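Local coordinates for protein 6-phosphogluconolactonase (PDB 3NWP) that probably hydrolyses 6-phosphogluconolactone to 6-phosphogluconate, the second step of the oxidative pentose phosphate pathway, at residues 189-194 with 218-223; 4-9 with 200-205. All blocks are in the same frame, centred on the assembly; numbering follows the deposited sequence. Where two conformers were deposited one is given.

How the contacts relate
The two contacts lie side by side on one flank of the same sheet, their centres about 8 Å apart. Along the chain their segments interleave: 4-9, 189-194, 200-205, 218-223. After strand 189-194 the chain runs through helices 196-206 and 217-220 and returns in parallel strand 227-232. Contact 1 closes the far end of this crossover onto its first strand, while contact 2 brings the N-terminal segment 4-9, leading into edge strand 8-11, onto its first helix. Leu-220 joins them, its CD1 lying 4.0 Å from Tyr-202 CE1, and Leu-193 also packs on Tyr-202. The N-terminal segment and the late part of the chain thus share one continuous packing layer.

Contact 1: 189-194 with 218-223; sequences IYLHLV and AVLAQR
Ile-189 and Val-219 meet through methyl groups that their first torsions send across the gap. On the strand, CG1 of Ile-189 stands beside the backbone N (chi1 -65°), leaving the CG2 branch anti to it; on the helix, CG1 of Val-219 takes the position opposite its own N (chi1 170°). The side chains approach tip to tip, with Val-219 CG1 set 4.1 Å from Ile-189 CG2 and equally far from Ile-189 CD1, so that one valine methyl is held against both ends of the forked isoleucine. A second apolar touch lies alongside, where Leu-191 CD2 comes to 4.2 Å from Leu-220 CD2; the CB of Leu-220 does not face the strand, and it is the end of the side chain that makes the approach. These four buried residues meet by van der Waals packing.

Just beyond the helix, the Gln-222 side chain folds back and its NE2 donates to Val-219 O at 2.9 Å. The donor sits in the carbonyl plane, and the N-H points at the oxygen at 159°. Gln-222 OE1 accepts from Thr-225 N, so the amide is gripped at both ends and ties the turn together.

Ile-189 and Leu-191 point to the face of the sheet covered by helix 217-220, whereas Tyr-190, between them, packs on helix 14-36 across the sheet. Strand 189-194 runs parallel between strands 132-135 and 227-232, and the contact lies within the right-handed beta-alpha-beta crossover that links it to 227-232.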
loop_
_atom_site.group_PDB
_atom_site.type_symbol
_atom_site.label_atom_id
_atom_site.label_comp_id
_atom_site.label_asym_id
_atom_site.label_seq_id
_atom_site.Cartn_x
_atom_site.Cartn_y
_atom_site.Cartn_z
ATOM N N ILE A 189 3.083 -0.941 9.070
ATOM C CA ILE A 189 2.798 -0.117 7.918
ATOM C C ILE A 189 3.877 0.932 7.782
ATOM O O ILE A 189 4.371 1.512 8.777
ATOM C CB ILE A 189 1.417 0.590 8.155
ATOM C CG1 ILE A 189 0.305 -0.448 8.212
ATOM C CG2 ILE A 189 1.186 1.648 7.077
ATOM C CD1 ILE A 189 -1.050 0.106 8.660
ATOM N N TYR A 190 4.280 1.195 6.525
ATOM C CA TYR A 190 5.177 2.301 6.162
ATOM C C TYR A 190 4.428 3.269 5.300
ATOM O O TYR A 190 3.661 2.818 4.441
ATOM C CB TYR A 190 6.381 1.774 5.389
ATOM C CG TYR A 190 7.280 0.932 6.232
ATOM C CD1 TYR A 190 8.137 1.510 7.136
ATOM C CD2 TYR A 190 7.292 -0.452 6.138
ATOM C CE1 TYR A 190 8.918 0.721 7.986
ATOM C CE2 TYR A 190 8.119 -1.245 6.919
ATOM C CZ TYR A 190 8.953 -0.636 7.841
ATOM O OH TYR A 190 9.749 -1.416 8.669
ATOM N N LEU A 191 4.526 4.562 5.572
ATOM C CA LEU A 191 4.001 5.570 4.686
ATOM C C LEU A 191 5.181 6.292 4.043
ATOM O O LEU A 191 5.971 6.928 4.758
ATOM C CB LEU A 191 3.152 6.569 5.465
ATOM C CG LEU A 191 2.539 7.685 4.658
ATOM C CD1 LEU A 191 1.608 7.152 3.513
ATOM C CD2 LEU A 191 1.762 8.651 5.565
ATOM N N HIS A 192 5.328 6.197 2.715
ATOM C CA HIS A 192 6.472 6.666 1.959
ATOM C C HIS A 192 6.045 7.940 1.275
ATOM O O HIS A 192 5.206 7.921 0.340
ATOM C CB HIS A 192 6.859 5.584 0.995
ATOM C CG HIS A 192 8.019 5.910 0.114
ATOM N ND1 HIS A 192 8.451 5.023 -0.864
ATOM C CD2 HIS A 192 8.885 6.949 0.104
ATOM C CE1 HIS A 192 9.495 5.563 -1.473
ATOM N NE2 HIS A 192 9.788 6.720 -0.906
ATOM N N LEU A 193 6.633 9.049 1.705
ATOM C CA LEU A 193 6.324 10.363 1.174
ATOM C C LEU A 193 7.582 11.077 0.654
ATOM O O LEU A 193 8.664 10.947 1.234
ATOM C CB LEU A 193 5.741 11.260 2.276
ATOM C CG LEU A 193 4.558 10.750 3.067
ATOM C CD1 LEU A 193 4.176 11.760 4.164
ATOM C CD2 LEU A 193 3.385 10.506 2.096
ATOM N N VAL A 194 7.458 11.844 -0.439
ATOM C CA VAL A 194 8.540 12.652 -0.959
ATOM C C VAL A 194 8.047 14.062 -1.285
ATOM O O VAL A 194 7.014 14.208 -1.973
ATOM C CB VAL A 194 9.211 12.000 -2.196
ATOM C CG1 VAL A 194 10.329 12.915 -2.813
ATOM C CG2 VAL A 194 9.774 10.636 -1.807
ATOM N N ALA A 218 -7.252 7.336 8.759
ATOM C CA ALA A 218 -7.658 6.051 9.307
ATOM C C ALA A 218 -6.477 5.174 9.702
ATOM O O ALA A 218 -6.563 4.396 10.648
ATOM C CB ALA A 218 -8.595 5.299 8.330
ATOM N N VAL A 219 -5.357 5.370 9.004
ATOM C CA VAL A 219 -4.083 4.723 9.309
ATOM C C VAL A 219 -3.291 5.491 10.389
ATOM O O VAL A 219 -2.811 4.897 11.346
ATOM C CB VAL A 219 -3.241 4.590 8.031
ATOM C CG1 VAL A 219 -1.816 4.149 8.336
ATOM C CG2 VAL A 219 -3.921 3.580 7.057
ATOM N N LEU A 220 -3.285 6.815 10.270
ATOM C CA LEU A 220 -2.467 7.647 11.206
ATOM C C LEU A 220 -3.041 7.759 12.588
ATOM O O LEU A 220 -2.275 7.918 13.543
ATOM C CB LEU A 220 -2.270 9.038 10.655
ATOM C CG LEU A 220 -1.569 9.141 9.287
ATOM C CD1 LEU A 220 -1.404 10.578 8.790
ATOM C CD2 LEU A 220 -0.204 8.375 9.272
ATOM N N ALA A 221 -4.363 7.679 12.710
ATOM C CA ALA A 221 -5.023 7.972 13.985
ATOM C C ALA A 221 -5.091 6.777 14.895
ATOM O O ALA A 221 -5.262 6.938 16.121
ATOM C CB ALA A 221 -6.398 8.570 13.747
ATOM N N GLN A 222 -4.956 5.578 14.375
ATOM C CA GLN A 222 -5.067 4.345 15.149
ATOM C C GLN A 222 -3.735 3.992 15.839
ATOM O O GLN A 222 -2.680 4.455 15.403
ATOM C CB GLN A 222 -5.631 3.208 14.299
ATOM C CG GLN A 222 -4.795 2.829 13.075
ATOM C CD GLN A 222 -3.555 2.055 13.443
ATOM O OE1 GLN A 222 -3.592 1.136 14.290
ATOM N NE2 GLN A 222 -2.422 2.400 12.800
ATOM N N ARG A 223 -3.831 3.206 16.922
ATOM C CA ARG A 223 -2.720 2.868 17.799
ATOM C C ARG A 223 -2.320 1.435 17.899
ATOM O O ARG A 223 -1.391 1.126 18.650
ATOM C CB ARG A 223 -3.127 3.253 19.233
ATOM C CG ARG A 223 -3.519 4.686 19.312
ATOM C CD ARG A 223 -2.308 5.523 18.918
ATOM N NE ARG A 223 -2.536 6.891 19.312
ATOM C CZ ARG A 223 -2.538 7.302 20.573
ATOM N NH1 ARG A 223 -2.262 6.456 21.576
ATOM N NH2 ARG A 223 -2.789 8.565 20.838
#

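Contact 2: 4-9 with 200-205; sequences KETVFK and SVYRQA
Tyr-202 reaches from its helix to Phe-8 and Thr-6, touching the first through ring atom CE2 and the second through its hydroxyl. The closest approach of the rings is Tyr-202 CE2 to Phe-8 CD1, 3.9 Å, with Phe-8 CE1 scarcely farther off. Their planes are near parallel, at 19°, but slid well apart: the centroids are separated by 5.8 Å and the rings barely overlap, so this is a glancing aromatic contact rather than a full stack. At the end of the tyrosine, OH lies 3.6 Å from Thr-6 CG2 and 3.7 Å from Thr-6 CB. The threonine therefore presents carbon to the phenol, and its OG1 stays 4.3 Å from Tyr-202 OH, too far for a hydrogen bond.

Both aromatic side chains extend directly from their backbones, CG lying anti to N in Phe-8 (chi1 179°) and in Tyr-202 (chi1 168°). Behind Tyr-202 the helix is held by its own ladder, such as Gln-204 N to Ser-200 O, while Leu-220 packs against the tyrosine. Phe-8 rests on Leu-199 of the same helix and on Val-229 and Trp-231 of strand 227-232, whose backbone also bonds Val-7 and Lys-9.

A serine in place of Tyr-202 would probably open a gap between Phe-8 and Leu-220 and leave Thr-6 without the phenol it rests against.

The attraction across these segments is chiefly dispersion, between the two rings and between threonine carbons and the phenol oxygen, with little directional demand. Shape therefore sets the fit, and the helix is joined to the sheet's edge strand by an apolar surface that is buried on the tyrosine side and opens outward toward exposed Thr-6.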
loop_
_atom_site.group_PDB
_atom_site.type_symbol
_atom_site.label_atom_id
_atom_site.label_comp_id
_atom_site.label_asym_id
_atom_site.label_seq_id
_atom_site.Cartn_x
_atom_site.Cartn_y
_atom_site.Cartn_z
ATOM N N LYS A 4 -1.785 13.098 17.630
ATOM C CA LYS A 4 -0.590 13.522 18.382
ATOM C C LYS A 4 0.530 12.501 18.422
ATOM O O LYS A 4 1.681 12.892 18.630
ATOM C CB LYS A 4 -0.955 13.990 19.793
ATOM C CG LYS A 4 -1.862 15.223 19.872
ATOM C CD LYS A 4 -2.281 15.486 21.296
ATOM C CE LYS A 4 -3.144 16.763 21.332
ATOM N NZ LYS A 4 -3.382 17.139 22.743
ATOM N N GLU A 5 0.227 11.220 18.234
ATOM C CA GLU A 5 1.242 10.188 18.272
ATOM C C GLU A 5 1.686 9.863 16.855
ATOM O O GLU A 5 0.849 9.557 15.989
ATOM C CB GLU A 5 0.702 8.935 18.956
ATOM C CG GLU A 5 1.793 7.908 19.164
ATOM C CD GLU A 5 1.339 6.645 19.875
ATOM O OE1 GLU A 5 0.968 6.741 21.049
ATOM O OE2 GLU A 5 1.341 5.555 19.230
ATOM N N THR A 6 2.993 9.993 16.608
ATOM C CA THR A 6 3.581 9.819 15.298
ATOM C C THR A 6 4.943 9.130 15.453
ATOM O O THR A 6 5.620 9.272 16.514
ATOM C CB THR A 6 3.773 11.140 14.482
ATOM O OG1 THR A 6 4.865 11.901 15.027
ATOM C CG2 THR A 6 2.493 12.006 14.381
ATOM N N VAL A 7 5.397 8.457 14.387
ATOM C CA VAL A 7 6.762 7.998 14.221
ATOM C C VAL A 7 7.193 8.495 12.842
ATOM O O VAL A 7 6.630 8.050 11.833
ATOM C CB VAL A 7 6.930 6.499 14.317
ATOM C CG1 VAL A 7 8.378 6.058 13.980
ATOM C CG2 VAL A 7 6.529 5.987 15.727
ATOM N N PHE A 8 8.165 9.392 12.799
ATOM C CA PHE A 8 8.498 10.135 11.617
ATOM C C PHE A 8 10.006 10.069 11.407
ATOM O O PHE A 8 10.809 10.404 12.309
ATOM C CB PHE A 8 8.024 11.570 11.772
ATOM C CG PHE A 8 8.349 12.426 10.569
ATOM C CD1 PHE A 8 7.528 12.462 9.452
ATOM C CD2 PHE A 8 9.531 13.166 10.575
ATOM C CE1 PHE A 8 7.875 13.256 8.327
ATOM C CE2 PHE A 8 9.878 13.937 9.445
ATOM C CZ PHE A 8 9.039 13.981 8.358
ATOM N N LYS A 9 10.424 9.598 10.238
ATOM C CA LYS A 9 11.838 9.449 9.853
ATOM C C LYS A 9 12.106 10.260 8.603
ATOM O O LYS A 9 11.482 10.026 7.553
ATOM C CB LYS A 9 12.153 7.990 9.660
ATOM C CG LYS A 9 11.940 7.169 10.925
ATOM C CD LYS A 9 12.514 5.777 10.757
ATOM C CE LYS A 9 12.265 4.902 11.992
ATOM N NZ LYS A 9 13.135 3.650 11.865
ATOM N N SER A 200 3.586 19.008 3.642
ATOM C CA SER A 200 2.516 19.931 4.034
ATOM C C SER A 200 1.169 19.195 4.199
ATOM O O SER A 200 0.449 19.413 5.171
ATOM C CB SER A 200 2.369 21.041 2.977
ATOM O OG SER A 200 1.298 21.914 3.326
ATOM N N VAL A 201 0.846 18.321 3.248
ATOM C CA VAL A 201 -0.400 17.533 3.295
ATOM C C VAL A 201 -0.408 16.576 4.483
ATOM O O VAL A 201 -1.406 16.382 5.141
ATOM C CB VAL A 201 -0.649 16.819 1.940
ATOM C CG1 VAL A 201 -1.845 15.869 1.992
ATOM C CG2 VAL A 201 -0.755 17.893 0.821
ATOM N N TYR A 202 0.741 15.947 4.767
ATOM C CA TYR A 202 0.869 15.083 5.964
ATOM C C TYR A 202 0.582 15.897 7.251
ATOM O O TYR A 202 -0.147 15.447 8.124
ATOM C CB TYR A 202 2.262 14.427 6.000
ATOM C CG TYR A 202 2.593 13.767 7.323
ATOM C CD1 TYR A 202 1.998 12.581 7.733
ATOM C CD2 TYR A 202 3.561 14.305 8.119
ATOM C CE1 TYR A 202 2.314 11.985 8.945
ATOM C CE2 TYR A 202 3.881 13.721 9.317
ATOM C CZ TYR A 202 3.246 12.561 9.716
ATOM O OH TYR A 202 3.604 12.025 10.925
ATOM N N ARG A 203 1.172 17.077 7.368
ATOM C CA ARG A 203 0.899 17.925 8.531
ATOM C C ARG A 203 -0.597 18.269 8.599
ATOM O O ARG A 203 -1.181 18.280 9.687
ATOM C CB ARG A 203 1.767 19.202 8.474
ATOM C CG ARG A 203 3.260 18.931 8.590
ATOM C CD ARG A 203 3.684 18.441 9.914
ATOM N NE ARG A 203 3.341 19.392 10.989
ATOM C CZ ARG A 203 3.610 19.206 12.277
ATOM N NH1 ARG A 203 4.319 18.155 12.703
ATOM N NH2 ARG A 203 3.229 20.144 13.133
ATOM N N GLN A 204 -1.221 18.559 7.459
ATOM C CA GLN A 204 -2.674 18.768 7.457
ATOM C C GLN A 204 -3.417 17.542 7.931
ATOM O O GLN A 204 -4.396 17.631 8.680
ATOM C CB GLN A 204 -3.202 19.137 6.081
ATOM C CG GLN A 204 -2.761 20.470 5.592
ATOM C CD GLN A 204 -3.350 20.733 4.235
ATOM O OE1 GLN A 204 -2.809 20.303 3.224
ATOM N NE2 GLN A 204 -4.505 21.363 4.209
ATOM N N ALA A 205 -2.977 16.357 7.491
ATOM C CA ALA A 205 -3.622 15.158 7.929
ATOM C C ALA A 205 -3.601 15.018 9.443
ATOM O O ALA A 205 -4.570 14.565 10.030
ATOM C CB ALA A 205 -2.967 13.888 7.273
#